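Local coordinates for uncharacterized protein (Trypanosoma brucei, PDB 2Q0X) that is of unknown function but adopts the alpha/beta hydrolase fold and is probably a component of the paraflagellar rod, at residues Thr58-Glu63 / Ala285-Phe290; Pro150-Glu155 / Thr199-Val204. One frame throughout, in Å; residues are numbered along the deposited sequence.

Interaction 1: residues Thr58-Glu63 / Ala285-Phe290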
loop_
_atom_site.group_PDB
_atom_site.type_symbol
_atom_site.label_atom_id
_atom_site.label_comp_id
_atom_site.label_asym_id
_atom_site.label_seq_id
_atom_site.Cartn_x
_atom_site.Cartn_y
_atom_site.Cartn_z
ATOM N N THR A 58 0.344 12.643 13.030
ATOM C CA THR A 58 0.425 12.199 14.419
ATOM C C THR A 58 0.039 13.335 15.367
ATOM O O THR A 58 -0.705 13.132 16.326
ATOM C CB THR A 58 1.826 11.597 14.782
ATOM O OG1 THR A 58 2.866 12.555 14.583
ATOM C CG2 THR A 58 2.119 10.392 13.898
ATOM N N ASN A 59 0.522 14.533 15.062
ATOM C CA ASN A 59 0.207 15.731 15.846
ATOM C C ASN A 59 -1.250 16.195 15.640
ATOM O O ASN A 59 -1.940 16.512 16.603
ATOM C CB ASN A 59 1.178 16.857 15.493
ATOM C CG ASN A 59 2.608 16.507 15.802
ATOM O OD1 ASN A 59 2.990 16.380 16.969
ATOM N ND2 ASN A 59 3.419 16.329 14.755
ATOM N N LEU A 60 -1.694 16.240 14.384
ATOM C CA LEU A 60 -3.116 16.404 14.043
ATOM C C LEU A 60 -4.047 15.497 14.858
ATOM O O LEU A 60 -4.952 15.987 15.537
ATOM C CB LEU A 60 -3.371 16.137 12.545
ATOM C CG LEU A 60 -4.774 16.536 12.017
ATOM C CD1 LEU A 60 -5.197 17.946 12.530
ATOM C CD2 LEU A 60 -4.856 16.512 10.516
ATOM N N ALA A 61 -3.843 14.183 14.761
ATOM C CA ALA A 61 -4.702 13.218 15.450
ATOM C C ALA A 61 -4.687 13.451 16.962
ATOM O O ALA A 61 -5.719 13.373 17.631
ATOM C CB ALA A 61 -4.284 11.765 15.115
ATOM N N GLU A 62 -3.508 13.764 17.480
ATOM C CA GLU A 62 -3.329 14.076 18.880
ATOM C C GLU A 62 -4.152 15.300 19.314
ATOM O O GLU A 62 -4.830 15.275 20.348
ATOM C CB GLU A 62 -1.832 14.318 19.134
ATOM C CG GLU A 62 -1.390 14.188 20.530
ATOM C CD GLU A 62 0.134 14.248 20.625
ATOM O OE1 GLU A 62 0.689 15.367 20.432
ATOM O OE2 GLU A 62 0.770 13.182 20.877
ATOM N N GLU A 63 -4.071 16.363 18.520
ATOM C CA GLU A 63 -4.807 17.601 18.794
ATOM C C GLU A 63 -6.313 17.420 18.678
ATOM O O GLU A 63 -7.051 17.958 19.491
ATOM C CB GLU A 63 -4.331 18.738 17.888
ATOM C CG GLU A 63 -2.957 19.281 18.273
ATOM C CD GLU A 63 -2.929 19.877 19.681
ATOM O OE1 GLU A 63 -3.907 20.571 20.078
ATOM O OE2 GLU A 63 -1.917 19.655 20.387
ATOM N N ALA A 285 -3.030 23.869 12.610
ATOM C CA ALA A 285 -3.778 25.017 13.087
ATOM C C ALA A 285 -4.966 25.372 12.178
ATOM O O ALA A 285 -6.042 25.653 12.672
ATOM C CB ALA A 285 -2.856 26.210 13.255
ATOM N N ALA A 286 -4.763 25.350 10.863
ATOM C CA ALA A 286 -5.826 25.663 9.902
ATOM C C ALA A 286 -6.954 24.604 9.926
ATOM O O ALA A 286 -8.139 24.936 9.853
ATOM C CB ALA A 286 -5.242 25.790 8.477
ATOM N N ILE A 287 -6.580 23.338 10.050
ATOM C CA ILE A 287 -7.567 22.262 10.100
ATOM C C ILE A 287 -8.391 22.352 11.384
ATOM O O ILE A 287 -9.603 22.262 11.336
ATOM C CB ILE A 287 -6.908 20.869 9.957
ATOM C CG1 ILE A 287 -6.412 20.687 8.529
ATOM C CG2 ILE A 287 -7.885 19.733 10.302
ATOM C CD1 ILE A 287 -5.473 19.508 8.347
ATOM N N LEU A 288 -7.724 22.531 12.518
ATOM C CA LEU A 288 -8.395 22.636 13.819
ATOM C C LEU A 288 -9.341 23.840 13.894
ATOM O O LEU A 288 -10.452 23.714 14.396
ATOM C CB LEU A 288 -7.368 22.742 14.949
ATOM C CG LEU A 288 -6.739 21.442 15.467
ATOM C CD1 LEU A 288 -5.659 21.783 16.483
ATOM C CD2 LEU A 288 -7.797 20.545 16.091
ATOM N N GLN A 289 -8.869 24.994 13.423
ATOM C CA GLN A 289 -9.634 26.247 13.447
ATOM C C GLN A 289 -10.842 26.164 12.512
ATOM O O GLN A 289 -11.915 26.626 12.837
ATOM C CB GLN A 289 -8.729 27.425 13.055
ATOM C CG GLN A 289 -9.401 28.820 13.112
ATOM C CD GLN A 289 -9.461 29.410 14.523
ATOM O OE1 GLN A 289 -9.299 28.706 15.530
ATOM N NE2 GLN A 289 -9.694 30.726 14.599
ATOM N N PHE A 290 -10.657 25.556 11.351
ATOM C CA PHE A 290 -11.756 25.299 10.428
ATOM C C PHE A 290 -12.836 24.417 11.069
ATOM O O PHE A 290 -14.008 24.737 11.046
ATOM C CB PHE A 290 -11.214 24.621 9.161
ATOM C CG PHE A 290 -12.283 24.072 8.264
ATOM C CD1 PHE A 290 -12.447 22.710 8.111
ATOM C CD2 PHE A 290 -13.129 24.921 7.579
ATOM C CE1 PHE A 290 -13.450 22.199 7.273
ATOM C CE2 PHE A 290 -14.131 24.405 6.757
ATOM C CZ PHE A 290 -14.269 23.039 6.610
#
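Leu60 and Ile287 meet methyl to methyl between two helices, 57-64 and 280-299, that lie side by side and run in roughly the same direction. Both branches of the leucine are used: CD2 of Leu60 touches CD1 of Ile287 at 3.7 Å, and CD1 of Leu60 rests on CG2 of Ile287 at 3.9 Å. The two side chains cross at about a right angle, which lets the fork of one lie across the two methyl-bearing arms of the other. Leu60 reaches this position because its CG stands anti to the backbone N (chi1 -169°), which brings a side chain whose first bond does not aim at the other helix back towards it.

One turn after Leu60, and at the residue after Ile287, the contact moves outward to Glu63 and Leu288, the nearest CA pair, 7.9 Å apart. Here CD1 of Leu288 does the touching, 3.6 Å from CB of Glu63 and 4.1 Å from its CG. Glu63 bends at chi2 (-62°), which also brings its OE1 to 4.2 Å from Leu288 CD1. The contact is carried by carbon atoms, with no hydrogen bond between the segments; it is buried at Leu60 and Ile287, while Leu288 and Glu63 lie nearer solvent.

Beneath it lies the central sheet. Leu60 and Ala61 pack on Phe70 of strand 69-73, Ile287 on Met230 and Phe290 on Leu228, both of strand 227-232, while Phe290 also reaches Arg137 and Ile139 of strand 135-143; the two helices share one face of it, as the first and last do in the alpha/beta hydrolase fold.

Interaction 2: residues Pro150-Glu155 / Thr199-Val204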
loop_
_atom_site.group_PDB
_atom_site.type_symbol
_atom_site.label_atom_id
_atom_site.label_comp_id
_atom_site.label_asym_id
_atom_site.label_seq_id
_atom_site.Cartn_x
_atom_site.Cartn_y
_atom_site.Cartn_z
ATOM N N PRO A 150 3.398 23.981 -19.524
ATOM C CA PRO A 150 3.051 23.202 -20.728
ATOM C C PRO A 150 2.168 21.958 -20.482
ATOM O O PRO A 150 1.562 21.444 -21.424
ATOM C CB PRO A 150 4.422 22.804 -21.300
ATOM C CG PRO A 150 5.363 22.916 -20.151
ATOM C CD PRO A 150 4.855 24.051 -19.319
ATOM N N LEU A 151 2.107 21.479 -19.241
ATOM C CA LEU A 151 1.186 20.403 -18.877
ATOM C C LEU A 151 -0.285 20.832 -18.875
ATOM O O LEU A 151 -1.155 20.025 -19.191
ATOM C CB LEU A 151 1.536 19.845 -17.505
ATOM C CG LEU A 151 2.800 18.996 -17.413
ATOM C CD1 LEU A 151 2.997 18.551 -15.969
ATOM C CD2 LEU A 151 2.740 17.790 -18.371
ATOM N N PHE A 152 -0.555 22.098 -18.537
ATOM C CA PHE A 152 -1.931 22.572 -18.309
ATOM C C PHE A 152 -2.421 23.625 -19.306
ATOM O O PHE A 152 -3.531 24.107 -19.194
ATOM C CB PHE A 152 -2.081 23.049 -16.859
ATOM C CG PHE A 152 -1.827 21.969 -15.865
ATOM C CD1 PHE A 152 -2.733 20.921 -15.729
ATOM C CD2 PHE A 152 -0.669 21.963 -15.100
ATOM C CE1 PHE A 152 -2.518 19.914 -14.851
ATOM C CE2 PHE A 152 -0.426 20.933 -14.208
ATOM C CZ PHE A 152 -1.354 19.901 -14.086
ATOM N N THR A 153 -1.609 23.965 -20.294
ATOM C CA THR A 153 -2.105 24.693 -21.453
ATOM C C THR A 153 -3.149 23.820 -22.176
ATOM O O THR A 153 -3.104 22.591 -22.069
ATOM C CB THR A 153 -0.972 25.012 -22.452
ATOM O OG1 THR A 153 -0.418 23.788 -22.944
ATOM C CG2 THR A 153 0.124 25.860 -21.806
ATOM N N PRO A 154 -4.090 24.447 -22.912
ATOM C CA PRO A 154 -5.103 23.698 -23.671
ATOM C C PRO A 154 -4.543 22.508 -24.456
ATOM O O PRO A 154 -5.175 21.444 -24.481
ATOM C CB PRO A 154 -5.663 24.750 -24.637
ATOM C CG PRO A 154 -5.548 26.036 -23.867
ATOM C CD PRO A 154 -4.262 25.908 -23.068
ATOM N N GLU A 155 -3.369 22.699 -25.075
ATOM C CA GLU A 155 -2.714 21.673 -25.889
ATOM C C GLU A 155 -2.149 20.515 -25.062
ATOM O O GLU A 155 -2.304 19.352 -25.435
ATOM C CB GLU A 155 -1.593 22.293 -26.743
ATOM N N THR A 199 -6.522 16.644 -9.453
ATOM C CA THR A 199 -6.030 17.474 -8.347
ATOM C C THR A 199 -6.751 18.813 -8.347
ATOM O O THR A 199 -7.572 19.087 -9.208
ATOM C CB THR A 199 -4.514 17.736 -8.492
ATOM O OG1 THR A 199 -4.269 18.463 -9.713
ATOM C CG2 THR A 199 -3.726 16.392 -8.498
ATOM N N LEU A 200 -6.439 19.637 -7.357
ATOM C CA LEU A 200 -6.940 20.997 -7.285
ATOM C C LEU A 200 -6.489 21.896 -8.436
ATOM O O LEU A 200 -7.116 22.927 -8.684
ATOM C CB LEU A 200 -6.548 21.617 -5.960
ATOM C CG LEU A 200 -7.266 21.026 -4.747
ATOM C CD1 LEU A 200 -6.999 21.881 -3.547
ATOM C CD2 LEU A 200 -8.749 20.902 -4.981
ATOM N N GLN A 201 -5.400 21.541 -9.130
ATOM C CA GLN A 201 -5.056 22.251 -10.367
ATOM C C GLN A 201 -6.235 22.240 -11.347
ATOM O O GLN A 201 -6.670 23.286 -11.832
ATOM C CB GLN A 201 -3.821 21.649 -11.027
ATOM C CG GLN A 201 -3.210 22.493 -12.150
ATOM C CD GLN A 201 -2.454 23.694 -11.638
ATOM O OE1 GLN A 201 -1.978 23.695 -10.499
ATOM N NE2 GLN A 201 -2.327 24.736 -12.483
ATOM N N GLU A 202 -6.765 21.056 -11.633
ATOM C CA GLU A 202 -7.874 20.931 -12.591
ATOM C C GLU A 202 -9.221 21.353 -11.983
ATOM O O GLU A 202 -10.038 21.987 -12.650
ATOM C CB GLU A 202 -7.968 19.491 -13.105
ATOM C CG GLU A 202 -6.724 19.031 -13.894
ATOM C CD GLU A 202 -5.757 18.183 -13.094
ATOM O OE1 GLU A 202 -5.679 18.326 -11.846
ATOM O OE2 GLU A 202 -5.045 17.375 -13.732
ATOM N N ALA A 203 -9.429 21.011 -10.711
ATOM C CA ALA A 203 -10.704 21.270 -10.031
ATOM C C ALA A 203 -10.931 22.755 -9.700
ATOM O O ALA A 203 -12.058 23.220 -9.744
ATOM C CB ALA A 203 -10.806 20.435 -8.782
ATOM N N VAL A 204 -9.859 23.486 -9.365
ATOM C CA VAL A 204 -10.005 24.852 -8.858
ATOM C C VAL A 204 -9.108 25.883 -9.568
ATOM O O VAL A 204 -9.597 26.886 -10.070
ATOM C CB VAL A 204 -9.746 24.888 -7.326
ATOM C CG1 VAL A 204 -9.644 26.313 -6.804
ATOM C CG2 VAL A 204 -10.836 24.131 -6.577
#
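Gln201 lays its aliphatic stem over the ring of Phe152. From CB, which points towards the other segment, CG swings anti to the backbone N (chi1 -168°) and comes to lie above the middle of the ring: CG of Gln201 is 3.6 Å from the centroid of Phe152, only 6° off the ring normal, a CH-pi contact shared almost evenly by all six ring carbons. Bending at chi2 then carries the amide out over the rim of the same face, its plane tilted 31° from the ring, with NE2 of Gln201 still 4.2 Å from CD2 of Phe152. At the tip both polar atoms are taken: NE2 bonds to OD1 of Asn206, and OE1 to the backbone N of Cys145. Held at both polar atoms, the amide can hardly flip, which probably steadies CG above the ring. The opposite face of Phe152 is covered by CB of its chain neighbour Leu151, offset toward the rim.

The arrangement belongs to the long excursion between strands 135-143 and 227-232, where many alpha/beta hydrolases carry their cap. Thr199 and Glu202 form a capping box at the start of helix 200-209. OG1 of Thr199 donates to OE1 of Glu202 at 2.6 Å, nearly along its C-O axis, and the N of Thr199 meets the same oxygen at 3.0 Å from above the carboxylate plane. OG1 of Thr199 also accepts a weak capping bond from the N of Gln201. The other oxygen, OE2 of Glu202, lies at the ring edge 3.8 Å from CE1 of Phe152, the carboxylate nearly perpendicular to the ring, and bonds to Tyr183 OH. Arg273 touches the side chain of Phe152 and also bonds Thr199 OG1 through NH1, while the backbone O of Phe152 bonds to Arg210 NH1.

In the fold
The two contacts lie on opposite sides of the chain's centre, their own centres 30 Å apart and their nearest atoms about 12 Å apart. Interaction 1 brings together an early helix, 57-64, and the last one, 280-299, more than 200 residues later; interaction 2 falls between them in sequence and joins 150-155 to 199-204, 44 residues apart. Strand 227-232 is common ground: Ile287 and Phe290 pack on it, as do Leu200 and Val204. Interaction 1 thus sets the first helix of the core beside the last, whereas interaction 2 ties together the segment inserted between strands 135-143 and 227-232.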